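Local coordinates for protein folylpolyglutamate synthase (FolC) (Helicobacter pylori, PDB 6K8C) that probably adds glutamate to dihydropteroate and to tetrahydrofolates at the expense of ATP, so making dihydrofolate and folylpolyglutamates, at residues S60-F74 with N243-L255. Sequence-based numbering, arbitrary orientation.
Sequences STGRFLTLLLADQNF and NLEVALKAFETLL
Over one face of the Phe64 ring lies Leu244, whose CD1 makes a CH-pi contact 3.7 Å from the ring centroid and 21° off the normal. The ring of Phe251 is used differently: Gln72 CG meets its edge near the ring plane, 3.8 Å from Phe251 CZ, while Leu68 CB and Leu69 CD2 approach obliquely. At the far end, Leu255 CD1 comes obliquely to the Phe74 ring, which has Gln72 O above one face, toward the rim, and also meets Tyr138 edge-to-face.

Beside Phe64 the helices illustrate a familiar principle, that small residues at a crossing let helices pack closely. Their axes pass 8.2 Å apart at -46°, and Ala247 sits at the crossing with its CB 3.4 Å from Thr61 O. Beside it Leu65 is a knob in the hole formed by Ala247, Ala250, Phe251 and Leu254; with CG anti to the backbone N (chi1 175°), its CD1 reaches 3.6 Å from Phe251 N. Helix 58-70 starts within the GTNGKGS P-loop motif of the Mur ligase middle domain, whose last residue is Ser60, and helix 241-254 packs beside it on the same sheet, Thr61 and Val246 both touching Val161 of strand 159-162.

The one hydrogen bond between the helices lies at the P-loop end, where Asn243 ND2 gives Ser60 OG a weak, strongly bent bond of 2.9 Å. Thr61 OG1 turns instead to Gly57 O.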
loop_
_atom_site.group_PDB
_atom_site.type_symbol
_atom_site.label_atom_id
_atom_site.label_comp_id
_atom_site.label_asym_id
_atom_site.label_seq_id
_atom_site.Cartn_x
_atom_site.Cartn_y
_atom_site.Cartn_z
ATOM N N SER A 60 5.372 0.604 1.796
ATOM C CA SER A 60 6.633 1.184 2.252
ATOM C C SER A 60 7.804 0.707 1.401
ATOM O O SER A 60 8.698 1.496 1.075
ATOM C CB SER A 60 6.872 0.859 3.726
ATOM O OG SER A 60 6.824 -0.536 3.955
ATOM N N THR A 61 7.825 -0.579 1.037
ATOM C CA THR A 61 8.900 -1.079 0.181
ATOM C C THR A 61 8.949 -0.313 -1.135
ATOM O O THR A 61 10.021 0.104 -1.590
ATOM C CB THR A 61 8.717 -2.573 -0.093
ATOM O OG1 THR A 61 8.648 -3.290 1.143
ATOM C CG2 THR A 61 9.878 -3.105 -0.928
ATOM N N GLY A 62 7.791 -0.118 -1.765
ATOM C CA GLY A 62 7.760 0.592 -3.033
ATOM C C GLY A 62 8.130 2.053 -2.899
ATOM O O GLY A 62 8.824 2.610 -3.756
ATOM N N ARG A 63 7.672 2.702 -1.827
ATOM C CA ARG A 63 7.952 4.126 -1.677
ATOM C C ARG A 63 9.410 4.362 -1.304
ATOM O O ARG A 63 10.010 5.352 -1.739
ATOM C CB ARG A 63 7.011 4.745 -0.639
ATOM C CG ARG A 63 7.089 6.281 -0.558
ATOM C CD ARG A 63 6.722 6.965 -1.883
ATOM N NE ARG A 63 5.375 6.600 -2.304
ATOM C CZ ARG A 63 4.265 7.174 -1.856
ATOM N NH1 ARG A 63 4.329 8.168 -0.980
ATOM N NH2 ARG A 63 3.089 6.754 -2.292
ATOM N N PHE A 64 9.995 3.468 -0.498
ATOM C CA PHE A 64 11.423 3.551 -0.193
ATOM C C PHE A 64 12.252 3.469 -1.468
ATOM O O PHE A 64 13.167 4.272 -1.685
ATOM C CB PHE A 64 11.831 2.421 0.761
ATOM C CG PHE A 64 11.774 2.783 2.217
ATOM C CD1 PHE A 64 12.243 4.002 2.669
ATOM C CD2 PHE A 64 11.272 1.877 3.142
ATOM C CE1 PHE A 64 12.200 4.318 4.021
ATOM C CE2 PHE A 64 11.224 2.185 4.495
ATOM C CZ PHE A 64 11.689 3.409 4.934
ATOM N N LEU A 65 11.941 2.492 -2.326
ATOM C CA LEU A 65 12.624 2.386 -3.612
ATOM C C LEU A 65 12.430 3.650 -4.443
ATOM O O LEU A 65 13.384 4.170 -5.032
ATOM C CB LEU A 65 12.118 1.158 -4.368
ATOM C CG LEU A 65 12.643 0.935 -5.790
ATOM C CD1 LEU A 65 14.155 0.792 -5.804
ATOM C CD2 LEU A 65 11.997 -0.294 -6.406
ATOM N N THR A 66 11.189 4.153 -4.501
ATOM C CA THR A 66 10.890 5.386 -5.228
ATOM C C THR A 66 11.744 6.550 -4.730
ATOM O O THR A 66 12.275 7.333 -5.527
ATOM C CB THR A 66 9.398 5.722 -5.091
ATOM O OG1 THR A 66 8.610 4.682 -5.684
ATOM C CG2 THR A 66 9.061 7.052 -5.782
ATOM N N LEU A 67 11.874 6.687 -3.405
ATOM C CA LEU A 67 12.657 7.789 -2.847
ATOM C C LEU A 67 14.137 7.646 -3.184
ATOM O O LEU A 67 14.800 8.639 -3.506
ATOM C CB LEU A 67 12.462 7.870 -1.331
ATOM C CG LEU A 67 11.044 8.230 -0.878
ATOM C CD1 LEU A 67 10.932 8.218 0.645
ATOM C CD2 LEU A 67 10.598 9.575 -1.467
ATOM N N LEU A 68 14.670 6.424 -3.115
ATOM C CA LEU A 68 16.074 6.214 -3.458
ATOM C C LEU A 68 16.339 6.565 -4.918
ATOM O O LEU A 68 17.333 7.222 -5.242
ATOM C CB LEU A 68 16.478 4.766 -3.171
ATOM C CG LEU A 68 16.524 4.337 -1.706
ATOM C CD1 LEU A 68 16.479 2.822 -1.595
ATOM C CD2 LEU A 68 17.758 4.901 -1.011
ATOM N N LEU A 69 15.457 6.125 -5.819
ATOM C CA LEU A 69 15.634 6.433 -7.235
ATOM C C LEU A 69 15.530 7.931 -7.488
ATOM O O LEU A 69 16.337 8.503 -8.233
ATOM C CB LEU A 69 14.602 5.667 -8.068
ATOM C CG LEU A 69 14.772 4.146 -8.047
ATOM C CD1 LEU A 69 13.547 3.438 -8.619
ATOM C CD2 LEU A 69 16.022 3.751 -8.811
ATOM N N ALA A 70 14.546 8.588 -6.864
ATOM C CA ALA A 70 14.402 10.033 -7.014
ATOM C C ALA A 70 15.635 10.774 -6.518
ATOM O O ALA A 70 15.987 11.824 -7.068
ATOM C CB ALA A 70 13.155 10.517 -6.270
ATOM N N ASP A 71 16.304 10.241 -5.492
ATOM C CA ASP A 71 17.532 10.845 -4.981
ATOM C C ASP A 71 18.686 10.759 -5.972
ATOM O O ASP A 71 19.684 11.468 -5.802
ATOM C CB ASP A 71 17.941 10.180 -3.667
ATOM C CG ASP A 71 17.522 10.980 -2.454
ATOM O OD1 ASP A 71 16.960 12.080 -2.637
ATOM O OD2 ASP A 71 17.749 10.509 -1.319
ATOM N N GLN A 72 18.587 9.897 -6.983
ATOM C CA GLN A 72 19.550 9.858 -8.071
ATOM C C GLN A 72 19.110 10.690 -9.265
ATOM O O GLN A 72 19.623 10.489 -10.371
ATOM C CB GLN A 72 19.805 8.413 -8.501
ATOM C CG GLN A 72 20.364 7.555 -7.392
ATOM C CD GLN A 72 21.682 8.096 -6.864
ATOM O OE1 GLN A 72 22.516 8.578 -7.628
ATOM N NE2 GLN A 72 21.871 8.025 -5.553
ATOM N N ASN A 73 18.164 11.609 -9.059
ATOM C CA ASN A 73 17.657 12.495 -10.108
ATOM C C ASN A 73 16.953 11.711 -11.213
ATOM O O ASN A 73 17.029 12.061 -12.392
ATOM C CB ASN A 73 18.771 13.375 -10.684
ATOM C CG ASN A 73 18.238 14.640 -11.326
ATOM O OD1 ASN A 73 17.165 15.130 -10.969
ATOM N ND2 ASN A 73 18.984 15.175 -12.285
ATOM N N PHE A 74 16.257 10.643 -10.836
ATOM C CA PHE A 74 15.416 9.910 -11.770
ATOM C C PHE A 74 13.961 10.316 -11.582
ATOM O O PHE A 74 13.519 10.622 -10.471
ATOM C CB PHE A 74 15.552 8.397 -11.589
ATOM C CG PHE A 74 16.839 7.833 -12.119
ATOM C CD1 PHE A 74 17.172 7.966 -13.457
ATOM C CD2 PHE A 74 17.710 7.160 -11.280
ATOM C CE1 PHE A 74 18.356 7.444 -13.947
ATOM C CE2 PHE A 74 18.893 6.636 -11.760
ATOM C CZ PHE A 74 19.220 6.778 -13.093
ATOM N N ASN A 243 11.732 -3.851 5.179
ATOM C CA ASN A 243 11.153 -3.255 3.976
ATOM C C ASN A 243 12.158 -2.347 3.284
ATOM O O ASN A 243 12.267 -2.356 2.051
ATOM C CB ASN A 243 9.871 -2.497 4.326
ATOM C CG ASN A 243 8.734 -3.429 4.716
ATOM O OD1 ASN A 243 8.788 -4.625 4.453
ATOM N ND2 ASN A 243 7.700 -2.880 5.340
ATOM N N LEU A 244 12.926 -1.578 4.061
ATOM C CA LEU A 244 13.959 -0.739 3.465
ATOM C C LEU A 244 15.120 -1.574 2.938
ATOM O O LEU A 244 15.708 -1.237 1.903
ATOM C CB LEU A 244 14.456 0.300 4.475
ATOM C CG LEU A 244 15.577 1.246 4.008
ATOM C CD1 LEU A 244 15.203 2.073 2.752
ATOM C CD2 LEU A 244 15.996 2.175 5.139
ATOM N N GLU A 245 15.486 -2.654 3.645
ATOM C CA GLU A 245 16.546 -3.526 3.139
ATOM C C GLU A 245 16.174 -4.104 1.782
ATOM O O GLU A 245 17.018 -4.189 0.881
ATOM C CB GLU A 245 16.839 -4.659 4.126
ATOM C CG GLU A 245 17.612 -4.243 5.361
ATOM C CD GLU A 245 19.070 -3.914 5.074
ATOM O OE1 GLU A 245 19.548 -4.170 3.947
ATOM O OE2 GLU A 245 19.743 -3.407 5.994
ATOM N N VAL A 246 14.915 -4.510 1.618
ATOM C CA VAL A 246 14.468 -5.045 0.335
ATOM C C VAL A 246 14.489 -3.961 -0.737
ATOM O O VAL A 246 14.962 -4.186 -1.858
ATOM C CB VAL A 246 13.075 -5.678 0.485
ATOM C CG1 VAL A 246 12.530 -6.077 -0.879
ATOM C CG2 VAL A 246 13.139 -6.882 1.434
ATOM N N ALA A 247 13.998 -2.765 -0.410
ATOM C CA ALA A 247 14.036 -1.670 -1.373
ATOM C C ALA A 247 15.468 -1.321 -1.754
ATOM O O ALA A 247 15.743 -0.978 -2.909
ATOM C CB ALA A 247 13.321 -0.441 -0.811
ATOM N N LEU A 248 16.392 -1.388 -0.792
ATOM C CA LEU A 248 17.792 -1.109 -1.099
ATOM C C LEU A 248 18.362 -2.154 -2.051
ATOM O O LEU A 248 19.105 -1.814 -2.980
ATOM C CB LEU A 248 18.609 -1.051 0.194
ATOM C CG LEU A 248 20.028 -0.484 0.108
ATOM C CD1 LEU A 248 20.010 0.950 -0.392
ATOM C CD2 LEU A 248 20.706 -0.573 1.471
ATOM N N LYS A 249 18.026 -3.428 -1.836
ATOM C CA LYS A 249 18.478 -4.474 -2.751
ATOM C C LYS A 249 17.913 -4.265 -4.151
ATOM O O LYS A 249 18.609 -4.485 -5.150
ATOM C CB LYS A 249 18.080 -5.849 -2.217
ATOM C CG LYS A 249 18.717 -7.006 -2.971
ATOM C CD LYS A 249 20.234 -6.913 -2.895
ATOM C CE LYS A 249 20.870 -8.277 -2.728
ATOM N NZ LYS A 249 22.320 -8.160 -2.415
ATOM N N ALA A 250 16.642 -3.865 -4.242
ATOM C CA ALA A 250 16.062 -3.519 -5.538
ATOM C C ALA A 250 16.827 -2.377 -6.187
ATOM O O ALA A 250 17.178 -2.444 -7.373
ATOM C CB ALA A 250 14.584 -3.155 -5.371
ATOM N N PHE A 251 17.097 -1.322 -5.413
ATOM C CA PHE A 251 17.855 -0.176 -5.907
ATOM C C PHE A 251 19.207 -0.605 -6.460
ATOM O O PHE A 251 19.587 -0.228 -7.576
ATOM C CB PHE A 251 18.031 0.840 -4.771
ATOM C CG PHE A 251 18.914 2.009 -5.120
ATOM C CD1 PHE A 251 18.383 3.135 -5.730
ATOM C CD2 PHE A 251 20.271 1.989 -4.821
ATOM C CE1 PHE A 251 19.187 4.218 -6.049
ATOM C CE2 PHE A 251 21.080 3.064 -5.138
ATOM C CZ PHE A 251 20.537 4.183 -5.753
ATOM N N GLU A 252 19.954 -1.390 -5.682
ATOM C CA GLU A 252 21.267 -1.848 -6.123
ATOM C C GLU A 252 21.169 -2.764 -7.339
ATOM O O GLU A 252 22.085 -2.793 -8.168
ATOM C CB GLU A 252 21.977 -2.563 -4.967
ATOM C CG GLU A 252 22.192 -1.664 -3.751
ATOM C CD GLU A 252 22.718 -2.410 -2.539
ATOM O OE1 GLU A 252 22.714 -3.658 -2.556
ATOM O OE2 GLU A 252 23.134 -1.744 -1.566
ATOM N N THR A 253 20.078 -3.527 -7.458
ATOM C CA THR A 253 19.920 -4.413 -8.610
ATOM C C THR A 253 19.624 -3.617 -9.874
ATOM O O THR A 253 20.104 -3.964 -10.960
ATOM C CB THR A 253 18.808 -5.433 -8.344
ATOM O OG1 THR A 253 19.124 -6.185 -7.167
ATOM C CG2 THR A 253 18.662 -6.405 -9.513
ATOM N N LEU A 254 18.844 -2.540 -9.748
ATOM C CA LEU A 254 18.577 -1.680 -10.891
ATOM C C LEU A 254 19.805 -0.872 -11.287
ATOM O O LEU A 254 20.011 -0.608 -12.475
ATOM C CB LEU A 254 17.411 -0.739 -10.578
ATOM C CG LEU A 254 16.051 -1.396 -10.308
ATOM C CD1 LEU A 254 15.122 -0.417 -9.602
ATOM C CD2 LEU A 254 15.429 -1.891 -11.610
ATOM N N LEU A 255 20.631 -0.478 -10.319
ATOM C CA LEU A 255 21.756 0.430 -10.555
ATOM C C LEU A 255 23.018 -0.187 -9.971
ATOM O O LEU A 255 23.563 0.302 -8.973
ATOM C CB LEU A 255 21.477 1.809 -9.954
ATOM C CG LEU A 255 20.270 2.571 -10.515
ATOM C CD1 LEU A 255 19.909 3.749 -9.615
ATOM C CD2 LEU A 255 20.534 3.056 -11.935
#